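Long-range contact in DUF2235 domain-containing protein (Pseudomonas aeruginosa, PDB 4O5P), which is a type VI secretion effector of the Tle1 family and probably hydrolyses phospholipids in the membranes of the cells it targets: residues 390-394 against 655-661. Residues are numbered along the deposited sequence; the frame is centred on the assembly and turned at random.
Sequences NQGKA and FDEQVHD
The ammonium group of Lys-393 reaches the C-terminal end of helix 649-657 and the turn after it, hydrogen-bonded to three backbone carbonyls at once: Val-659 O at 2.7 Å from NZ, Asp-656 O at 2.9 Å and Phe-655 O at 3.0 Å. It lies in the carbonyl plane of Phe-655 but stands above that of Asp-656, 60° out of it. A bend at chi2 (-66°) folds the Lys-393 chain, so its aliphatic part passes over the His-660 ring on the way to the carbonyls. CG sits almost on the ring normal, 3.5 Å from the centroid, a CH-pi contact in which the two side chains run past each other in opposite directions. At the ring edge, in plane, a water lies 2.7 Å from NE2 and bridges it to Lys-393 O; Asp-381 takes ND1, and Tyr-386 stacks on the ring. The extended side chain of Gln-391 crosses His-660 obliquely, amide and ring planes 29° apart, and ends on the backbone of Asp-661. There its amide pairs with both the backbone N-H and the backbone carbonyl of Asp-661: OE1 receives Asp-661 N at 2.8 Å, and NE2 donates to Asp-661 O, which lies close to the amide plane. These two bonds fix the rotation of the amide. Alongside the lysine, Ala-394 N donates to Glu-657 O, so four carbonyls of 655-659 are bound by the 390-394 loop. The positive charge lies where the helix dipole is negative, which probably favours it. Away from the loop, Asp-656 is held by Trp-483 and Arg-487, and Glu-657 pairs with Arg-456. In this arrangement a lysine from a distant loop gathers the carbonyls at a helix C-terminus and the following turn, joining the alpha/beta-hydrolase-type catalytic region to the C-terminal region of this Tle1-like effector.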
loop_
_atom_site.group_PDB
_atom_site.type_symbol
_atom_site.label_atom_id
_atom_site.label_comp_id
_atom_site.label_asym_id
_atom_site.label_seq_id
_atom_site.Cartn_x
_atom_site.Cartn_y
_atom_site.Cartn_z
ATOM N N ASN A 390 -2.126 0.678 -21.244
ATOM C CA ASN A 390 -3.167 0.206 -20.320
ATOM C C ASN A 390 -4.314 1.202 -20.326
ATOM O O ASN A 390 -4.081 2.404 -20.162
ATOM C CB ASN A 390 -2.578 0.145 -18.901
ATOM C CG ASN A 390 -3.141 -0.990 -18.067
ATOM O OD1 ASN A 390 -4.299 -1.390 -18.218
ATOM N ND2 ASN A 390 -2.313 -1.521 -17.168
ATOM N N GLN A 391 -5.534 0.718 -20.568
ATOM C CA GLN A 391 -6.729 1.576 -20.602
ATOM C C GLN A 391 -6.601 2.725 -21.594
ATOM O O GLN A 391 -7.286 3.741 -21.458
ATOM C CB GLN A 391 -7.039 2.136 -19.203
ATOM C CG GLN A 391 -7.704 1.121 -18.268
ATOM C CD GLN A 391 -7.949 1.643 -16.855
ATOM O OE1 GLN A 391 -7.459 2.705 -16.459
ATOM N NE2 GLN A 391 -8.700 0.881 -16.084
ATOM N N GLY A 392 -5.709 2.571 -22.573
ATOM C CA GLY A 392 -5.467 3.612 -23.552
ATOM C C GLY A 392 -4.721 4.808 -22.990
ATOM O O GLY A 392 -4.778 5.904 -23.559
ATOM N N LYS A 393 -4.041 4.617 -21.856
ATOM C CA LYS A 393 -3.227 5.694 -21.307
ATOM C C LYS A 393 -1.772 5.462 -21.698
ATOM O O LYS A 393 -1.346 4.319 -21.798
ATOM C CB LYS A 393 -3.372 5.770 -19.792
ATOM C CG LYS A 393 -4.803 5.642 -19.298
ATOM C CD LYS A 393 -5.698 6.797 -19.717
ATOM C CE LYS A 393 -7.179 6.413 -19.451
ATOM N NZ LYS A 393 -8.047 7.619 -19.227
ATOM N N ALA A 394 -1.024 6.546 -21.922
ATOM C CA ALA A 394 0.392 6.474 -22.286
ATOM C C ALA A 394 0.651 5.485 -23.421
ATOM O O ALA A 394 1.619 4.709 -23.381
ATOM C CB ALA A 394 1.234 6.128 -21.077
ATOM N N PHE A 655 -6.670 13.823 -18.452
ATOM C CA PHE A 655 -7.618 12.788 -17.988
ATOM C C PHE A 655 -7.918 11.716 -19.029
ATOM O O PHE A 655 -8.105 10.535 -18.677
ATOM C CB PHE A 655 -8.920 13.400 -17.453
ATOM C CG PHE A 655 -8.743 14.088 -16.128
ATOM C CD1 PHE A 655 -8.738 13.354 -14.950
ATOM C CD2 PHE A 655 -8.560 15.457 -16.063
ATOM C CE1 PHE A 655 -8.564 13.974 -13.722
ATOM C CE2 PHE A 655 -8.378 16.092 -14.831
ATOM C CZ PHE A 655 -8.381 15.343 -13.661
ATOM N N ASP A 656 -7.985 12.125 -20.297
ATOM C CA ASP A 656 -8.148 11.184 -21.415
ATOM C C ASP A 656 -7.018 10.155 -21.549
ATOM O O ASP A 656 -7.281 8.960 -21.642
ATOM C CB ASP A 656 -8.238 11.948 -22.733
ATOM C CG ASP A 656 -9.607 12.546 -22.994
ATOM O OD1 ASP A 656 -10.482 12.571 -22.098
ATOM O OD2 ASP A 656 -9.795 13.025 -24.130
ATOM N N GLU A 657 -5.768 10.632 -21.570
ATOM C CA GLU A 657 -4.618 9.817 -21.968
ATOM C C GLU A 657 -3.581 9.532 -20.864
ATOM O O GLU A 657 -2.608 8.815 -21.094
ATOM C CB GLU A 657 -3.905 10.456 -23.176
ATOM C CG GLU A 657 -4.776 10.581 -24.430
ATOM C CD GLU A 657 -3.991 11.091 -25.628
ATOM O OE1 GLU A 657 -2.907 11.685 -25.436
ATOM O OE2 GLU A 657 -4.452 10.884 -26.769
ATOM N N GLN A 658 -3.775 10.081 -19.668
ATOM C CA GLN A 658 -2.815 9.816 -18.581
ATOM C C GLN A 658 -3.448 9.189 -17.336
ATOM O O GLN A 658 -2.898 8.244 -16.774
ATOM C CB GLN A 658 -2.050 11.088 -18.218
ATOM C CG GLN A 658 -0.709 11.228 -18.976
ATOM C CD GLN A 658 -0.857 11.600 -20.445
ATOM O OE1 GLN A 658 -1.747 12.363 -20.820
ATOM N NE2 GLN A 658 0.031 11.065 -21.286
ATOM N N VAL A 659 -4.622 9.688 -16.952
ATOM C CA VAL A 659 -5.284 9.265 -15.728
ATOM C C VAL A 659 -6.048 7.961 -15.922
ATOM O O VAL A 659 -6.963 7.871 -16.757
ATOM C CB VAL A 659 -6.224 10.364 -15.187
ATOM C CG1 VAL A 659 -7.016 9.859 -13.966
ATOM C CG2 VAL A 659 -5.415 11.618 -14.826
ATOM N N HIS A 660 -5.687 6.956 -15.132
ATOM C CA HIS A 660 -6.357 5.651 -15.208
ATOM C C HIS A 660 -7.635 5.627 -14.384
ATOM O O HIS A 660 -7.982 6.605 -13.731
ATOM C CB HIS A 660 -5.429 4.510 -14.782
ATOM C CG HIS A 660 -4.304 4.257 -15.736
ATOM N ND1 HIS A 660 -3.239 5.127 -15.877
ATOM C CD2 HIS A 660 -4.079 3.240 -16.602
ATOM C CE1 HIS A 660 -2.402 4.645 -16.784
ATOM N NE2 HIS A 660 -2.893 3.502 -17.242
ATOM N N ASP A 661 -8.344 4.507 -14.438
ATOM C CA ASP A 661 -9.612 4.389 -13.746
ATOM C C ASP A 661 -9.507 3.102 -12.964
ATOM O O ASP A 661 -9.758 2.011 -13.490
ATOM C CB ASP A 661 -10.768 4.331 -14.754
ATOM C CG ASP A 661 -12.139 4.385 -14.090
ATOM O OD1 ASP A 661 -12.280 3.916 -12.939
ATOM O OD2 ASP A 661 -13.099 4.881 -14.718
HETATM O O HOH W 1 -1.056 3.362 -19.232
#